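Local coordinates for protein probable porin (Pseudomonas aeruginosa, PDB 4FT6) that probably forms a channel across the outer membrane that lets small solutes pass, as a beta-barrel porin of the OprD family, at residues E249-T254 and R272-D277; D181-L186 and A204-I209. One frame throughout, in Å; residues are numbered along the deposited sequence.

Interaction 1: residues E249-T254 and R272-D277; sequences ENRALT and RMYGDD
R251 and Y274 pair through both backbone bonds in an antiparallel beta hairpin of the OprD-type barrel. R251 N donates to Y274 O (2.9 Å) and Y274 N to R251 O (2.7 Å); L253 and R272 form the next hydrogen-bonded pair in the same way. The backbones of N250 and A252 instead bond to T237 and F235 of the adjoining strand, so successive residues from N250 bond alternately to one neighbouring strand and the other.

Past Y274 the chain turns and side chains join the main chain in bonding. D277 N donates to E249 O (2.9 Å), while E249 N reaches D277 OD2 (2.8 Å) on the anti side of that carboxylate; the other oxygen, OD1, forms a salt bridge with R175. E249 OE1 accepts from D276 N at 2.7 Å. It also lies beside D276 OD2, and such like-charge proximity might raise the proton affinity of either acid. G275 O accepts a hydrogen bond from R335 NH1.

N250 points CG anti to the backbone N (chi1 176°), which carries ND2 to D277 O (2.6 Å), a partner close to the amide plane.

On the face bearing R251, L253, R272 and Y274, the tyrosine ring has R272 CG over one side. Over the opposite side the R251 guanidinium lies nearly flat, planes 20° apart, with CZ 4.2 Å from the ring centroid in a cation-pi contact.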
loop_
_atom_site.group_PDB
_atom_site.type_symbol
_atom_site.label_atom_id
_atom_site.label_comp_id
_atom_site.label_asym_id
_atom_site.label_seq_id
_atom_site.Cartn_x
_atom_site.Cartn_y
_atom_site.Cartn_z
ATOM N N GLU A 249 6.405 -13.858 -17.075
ATOM C CA GLU A 249 5.195 -13.759 -17.875
ATOM C C GLU A 249 3.974 -13.660 -16.972
ATOM O O GLU A 249 3.434 -14.680 -16.534
ATOM C CB GLU A 249 5.065 -14.978 -18.795
ATOM C CG GLU A 249 3.887 -14.919 -19.762
ATOM C CD GLU A 249 3.483 -16.298 -20.285
ATOM O OE1 GLU A 249 3.372 -17.245 -19.476
ATOM O OE2 GLU A 249 3.269 -16.437 -21.508
ATOM N N ASN A 250 3.545 -12.439 -16.675
ATOM C CA ASN A 250 2.257 -12.258 -16.012
ATOM C C ASN A 250 1.420 -11.150 -16.633
ATOM O O ASN A 250 1.933 -10.102 -17.036
ATOM C CB ASN A 250 2.409 -12.049 -14.501
ATOM C CG ASN A 250 1.076 -11.772 -13.801
ATOM O OD1 ASN A 250 0.706 -10.609 -13.576
ATOM N ND2 ASN A 250 0.356 -12.841 -13.437
ATOM N N ARG A 251 0.129 -11.429 -16.738
ATOM C CA ARG A 251 -0.879 -10.447 -17.083
ATOM C C ARG A 251 -1.759 -10.533 -15.842
ATOM O O ARG A 251 -1.998 -11.632 -15.331
ATOM C CB ARG A 251 -1.604 -10.868 -18.380
ATOM C CG ARG A 251 -2.747 -9.952 -18.863
ATOM C CD ARG A 251 -3.142 -10.155 -20.374
ATOM N NE ARG A 251 -3.530 -11.522 -20.755
ATOM C CZ ARG A 251 -4.755 -11.912 -21.125
ATOM N NH1 ARG A 251 -5.766 -11.053 -21.172
ATOM N NH2 ARG A 251 -4.971 -13.179 -21.452
ATOM N N ALA A 252 -2.175 -9.395 -15.298
ATOM C CA ALA A 252 -2.985 -9.415 -14.084
ATOM C C ALA A 252 -4.147 -8.444 -14.207
ATOM O O ALA A 252 -3.939 -7.234 -14.336
ATOM C CB ALA A 252 -2.132 -9.066 -12.873
ATOM N N LEU A 253 -5.369 -8.974 -14.162
ATOM C CA LEU A 253 -6.574 -8.160 -14.315
ATOM C C LEU A 253 -7.286 -7.966 -12.982
ATOM O O LEU A 253 -7.319 -8.876 -12.141
ATOM C CB LEU A 253 -7.526 -8.823 -15.312
ATOM C CG LEU A 253 -8.933 -8.256 -15.539
ATOM C CD1 LEU A 253 -8.923 -7.065 -16.487
ATOM C CD2 LEU A 253 -9.834 -9.347 -16.087
ATOM N N THR A 254 -7.853 -6.777 -12.796
ATOM C CA THR A 254 -8.606 -6.445 -11.596
ATOM C C THR A 254 -9.672 -5.442 -11.992
ATOM O O THR A 254 -9.505 -4.699 -12.958
ATOM C CB THR A 254 -7.709 -5.826 -10.488
ATOM O OG1 THR A 254 -8.533 -5.311 -9.434
ATOM C CG2 THR A 254 -6.868 -4.677 -11.043
ATOM N N ARG A 272 -7.917 -11.656 -11.754
ATOM C CA ARG A 272 -7.366 -12.871 -12.347
ATOM C C ARG A 272 -5.906 -12.740 -12.783
ATOM O O ARG A 272 -5.496 -11.732 -13.364
ATOM C CB ARG A 272 -8.232 -13.343 -13.515
ATOM C CG ARG A 272 -7.694 -14.579 -14.201
ATOM C CD ARG A 272 -8.696 -15.121 -15.167
ATOM N NE ARG A 272 -8.231 -16.307 -15.882
ATOM C CZ ARG A 272 -9.003 -17.031 -16.690
ATOM N NH1 ARG A 272 -10.273 -16.690 -16.879
ATOM N NH2 ARG A 272 -8.511 -18.101 -17.301
ATOM N N MET A 273 -5.134 -13.777 -12.481
ATOM C CA MET A 273 -3.717 -13.873 -12.807
ATOM C C MET A 273 -3.568 -14.733 -14.085
ATOM O O MET A 273 -4.034 -15.879 -14.127
ATOM C CB MET A 273 -3.014 -14.580 -11.645
ATOM C CG MET A 273 -2.002 -13.761 -10.829
ATOM S SD MET A 273 -2.362 -12.020 -10.536
ATOM C CE MET A 273 -3.827 -12.129 -9.517
ATOM N N TYR A 274 -2.939 -14.195 -15.127
ATOM C CA TYR A 274 -2.714 -14.962 -16.353
ATOM C C TYR A 274 -1.226 -15.159 -16.598
ATOM O O TYR A 274 -0.414 -14.271 -16.278
ATOM C CB TYR A 274 -3.283 -14.231 -17.582
ATOM C CG TYR A 274 -4.748 -13.848 -17.532
ATOM C CD1 TYR A 274 -5.162 -12.692 -16.882
ATOM C CD2 TYR A 274 -5.710 -14.615 -18.172
ATOM C CE1 TYR A 274 -6.502 -12.324 -16.848
ATOM C CE2 TYR A 274 -7.061 -14.251 -18.148
ATOM C CZ TYR A 274 -7.441 -13.100 -17.484
ATOM O OH TYR A 274 -8.755 -12.712 -17.432
ATOM N N GLY A 275 -0.867 -16.288 -17.208
ATOM C CA GLY A 275 0.514 -16.540 -17.585
ATOM C C GLY A 275 1.232 -17.492 -16.644
ATOM O O GLY A 275 0.665 -17.942 -15.637
ATOM N N ASP A 276 2.488 -17.790 -16.968
ATOM C CA ASP A 276 3.295 -18.715 -16.180
ATOM C C ASP A 276 3.619 -18.203 -14.788
ATOM O O ASP A 276 3.966 -18.981 -13.912
ATOM C CB ASP A 276 4.591 -19.039 -16.917
ATOM C CG ASP A 276 4.406 -20.128 -17.939
ATOM O OD1 ASP A 276 3.674 -21.095 -17.635
ATOM O OD2 ASP A 276 4.974 -20.014 -19.044
ATOM N N ASP A 277 3.508 -16.896 -14.592
ATOM C CA ASP A 277 3.856 -16.272 -13.320
ATOM C C ASP A 277 2.662 -15.510 -12.778
ATOM O O ASP A 277 1.814 -15.039 -13.546
ATOM C CB ASP A 277 5.024 -15.297 -13.492
ATOM C CG ASP A 277 6.310 -15.983 -13.889
ATOM O OD1 ASP A 277 6.908 -16.672 -13.028
ATOM O OD2 ASP A 277 6.741 -15.816 -15.055
#

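Interaction 2: residues D181-L186 and A204-I209; sequences DRFDYL and ARLQDI
F183 to Y185 run antiparallel to A204 to L206, the strand directions 173° apart, as the two arms of a beta hairpin in the barrel wall. D184 and R205 are the hydrogen-bonded pair: R205 N donates to D184 O (2.7 Å), while D184 N meets R205 O at 3.1 Å from above the carbonyl plane. F183-L206 and Y185-A204 flank it as non-hydrogen-bonded pairs. Beyond the regular strand, Q207 N still binds R182 O (2.9 Å), nearly along the C=O axis, just where I209 N closes a turn onto L206 O.

The contacts on the face of F183, Y185, A204 and L206 are apolar. The phenylalanine chain leaves with CG anti to the backbone N (chi1 178°), sending its ring along the hairpin past L206, CZ reaching 3.5 Å from A204 CB. L206 CD1 approaches the same ring at its edge, 4.0 Å from CD1 of F183, the two side chains crossing at about a right angle. A204 CB also packs against CB of Y185, whose phenol leads away.

D184 and R205 extend to the other face without a salt bridge. A water 2.6 Å from D184 OD2 and 2.7 Å from R205 O could donate to both, though other acceptors compete for its protons, and D184 OD1 accepts from Q155 of the adjacent strand; the R205 guanidinium has a long, weak ion pair with E240. The acid thus meets water and a neutral amide, so cohesion probably rests on main-chain bonds and hydrocarbon packing rather than on paired charges.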
loop_
_atom_site.group_PDB
_atom_site.type_symbol
_atom_site.label_atom_id
_atom_site.label_comp_id
_atom_site.label_asym_id
_atom_site.label_seq_id
_atom_site.Cartn_x
_atom_site.Cartn_y
_atom_site.Cartn_z
ATOM N N ASP A 181 19.588 -1.600 -9.127
ATOM C CA ASP A 181 19.878 -0.194 -8.841
ATOM C C ASP A 181 18.821 0.715 -9.428
ATOM O O ASP A 181 18.640 1.839 -8.982
ATOM C CB ASP A 181 21.162 0.229 -9.565
ATOM C CG ASP A 181 22.395 -0.087 -8.798
ATOM O OD1 ASP A 181 22.832 -1.253 -8.853
ATOM O OD2 ASP A 181 22.958 0.839 -8.171
ATOM N N ARG A 182 18.155 0.262 -10.476
ATOM C CA ARG A 182 17.415 1.215 -11.281
ATOM C C ARG A 182 15.976 0.805 -11.557
ATOM O O ARG A 182 15.704 -0.187 -12.249
ATOM C CB ARG A 182 18.193 1.507 -12.579
ATOM C CG ARG A 182 18.674 2.958 -12.694
ATOM C CD ARG A 182 20.172 3.091 -12.828
ATOM N NE ARG A 182 20.757 3.664 -11.620
ATOM C CZ ARG A 182 22.059 3.794 -11.406
ATOM N NH1 ARG A 182 22.924 3.392 -12.316
ATOM N NH2 ARG A 182 22.488 4.317 -10.279
ATOM N N PHE A 183 15.050 1.578 -11.000
ATOM C CA PHE A 183 13.639 1.402 -11.304
ATOM C C PHE A 183 13.108 2.675 -11.970
ATOM O O PHE A 183 12.933 3.698 -11.291
ATOM C CB PHE A 183 12.837 1.087 -10.033
ATOM C CG PHE A 183 11.347 0.938 -10.268
ATOM C CD1 PHE A 183 10.826 -0.224 -10.839
ATOM C CD2 PHE A 183 10.464 1.957 -9.928
ATOM C CE1 PHE A 183 9.428 -0.365 -11.064
ATOM C CE2 PHE A 183 9.070 1.819 -10.135
ATOM C CZ PHE A 183 8.556 0.654 -10.705
ATOM N N ASP A 184 12.858 2.609 -13.285
ATOM C CA ASP A 184 12.410 3.766 -14.068
ATOM C C ASP A 184 10.951 3.616 -14.484
ATOM O O ASP A 184 10.521 2.540 -14.926
ATOM C CB ASP A 184 13.276 3.928 -15.323
ATOM C CG ASP A 184 14.725 4.255 -15.004
ATOM O OD1 ASP A 184 14.984 5.371 -14.510
ATOM O OD2 ASP A 184 15.607 3.409 -15.262
ATOM N N TYR A 185 10.188 4.697 -14.349
ATOM C CA TYR A 185 8.783 4.671 -14.748
ATOM C C TYR A 185 8.339 5.930 -15.492
ATOM O O TYR A 185 8.992 6.978 -15.439
ATOM C CB TYR A 185 7.878 4.463 -13.530
ATOM C CG TYR A 185 7.867 5.638 -12.574
ATOM C CD1 TYR A 185 8.858 5.793 -11.608
ATOM C CD2 TYR A 185 6.872 6.599 -12.639
ATOM C CE1 TYR A 185 8.839 6.879 -10.719
ATOM C CE2 TYR A 185 6.849 7.682 -11.760
ATOM C CZ TYR A 185 7.832 7.817 -10.807
ATOM O OH TYR A 185 7.789 8.893 -9.949
ATOM N N LEU A 186 7.210 5.802 -16.173
ATOM C CA LEU A 186 6.546 6.914 -16.836
ATOM C C LEU A 186 5.054 6.686 -16.700
ATOM O O LEU A 186 4.579 5.545 -16.817
ATOM C CB LEU A 186 6.913 6.962 -18.317
ATOM C CG LEU A 186 8.324 7.460 -18.615
ATOM C CD1 LEU A 186 8.665 7.213 -20.074
ATOM C CD2 LEU A 186 8.409 8.934 -18.288
ATOM N N ALA A 204 6.831 0.707 -16.337
ATOM C CA ALA A 204 7.928 0.700 -15.393
ATOM C C ALA A 204 8.941 -0.336 -15.815
ATOM O O ALA A 204 8.600 -1.344 -16.450
ATOM C CB ALA A 204 7.437 0.431 -13.986
ATOM N N ARG A 205 10.188 -0.082 -15.441
ATOM C CA ARG A 205 11.307 -0.890 -15.873
ATOM C C ARG A 205 12.228 -1.159 -14.696
ATOM O O ARG A 205 13.021 -0.285 -14.310
ATOM C CB ARG A 205 12.081 -0.117 -16.934
ATOM C CG ARG A 205 13.204 -0.886 -17.595
ATOM C CD ARG A 205 12.734 -1.415 -18.934
ATOM N NE ARG A 205 12.221 -0.354 -19.800
ATOM C CZ ARG A 205 11.854 -0.531 -21.065
ATOM N NH1 ARG A 205 11.946 -1.732 -21.623
ATOM N NH2 ARG A 205 11.398 0.493 -21.772
ATOM N N LEU A 206 12.136 -2.354 -14.113
ATOM C CA LEU A 206 13.123 -2.749 -13.109
ATOM C C LEU A 206 14.340 -3.330 -13.823
ATOM O O LEU A 206 14.328 -4.490 -14.259
ATOM C CB LEU A 206 12.543 -3.762 -12.131
ATOM C CG LEU A 206 13.569 -4.108 -11.066
ATOM C CD1 LEU A 206 13.845 -2.854 -10.242
ATOM C CD2 LEU A 206 13.084 -5.250 -10.210
ATOM N N GLN A 207 15.382 -2.511 -13.951
ATOM C CA GLN A 207 16.521 -2.813 -14.823
ATOM C C GLN A 207 17.013 -4.248 -14.746
ATOM O O GLN A 207 17.306 -4.753 -13.659
ATOM C CB GLN A 207 17.688 -1.875 -14.521
ATOM C CG GLN A 207 18.959 -2.179 -15.307
ATOM C CD GLN A 207 19.997 -1.088 -15.164
ATOM O OE1 GLN A 207 20.683 -0.993 -14.144
ATOM N NE2 GLN A 207 20.105 -0.242 -16.181
ATOM N N ASP A 208 17.070 -4.891 -15.913
ATOM C CA ASP A 208 17.568 -6.256 -16.076
ATOM C C ASP A 208 16.716 -7.346 -15.397
ATOM O O ASP A 208 17.080 -8.523 -15.368
ATOM C CB ASP A 208 19.042 -6.325 -15.672
ATOM C CG ASP A 208 19.973 -5.831 -16.775
ATOM O OD1 ASP A 208 19.757 -6.184 -17.961
ATOM O OD2 ASP A 208 20.921 -5.080 -16.459
ATOM N N ILE A 209 15.557 -6.961 -14.890
ATOM C CA ILE A 209 14.684 -7.939 -14.281
ATOM C C ILE A 209 13.320 -7.990 -14.980
ATOM O O ILE A 209 12.938 -9.029 -15.538
ATOM C CB ILE A 209 14.535 -7.688 -12.765
ATOM C CG1 ILE A 209 15.903 -7.835 -12.098
ATOM C CG2 ILE A 209 13.519 -8.660 -12.160
ATOM C CD1 ILE A 209 15.938 -7.480 -10.608
HETATM O O HOH W 1 15.121 0.850 -15.532
#

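Overall arrangement
Interactions 1 and 2 lie in separate hairpins of the same barrel wall, strands 249-261 with 264-274 and 183-192 with 197-206. Their centres are 19 Å apart and their nearest atoms about 8 Å, so they do not touch. Both sit where paired strands give way to loop, and both are partly buried. Interaction 1 buries more surface (578 against 380 Å²) and is the more polar, with carboxylate and amide side chains joining the main chain at its strand end and a cation-pi stack on one face. Interaction 2 has four buried residues, an apolar cluster on one face and a water on the other.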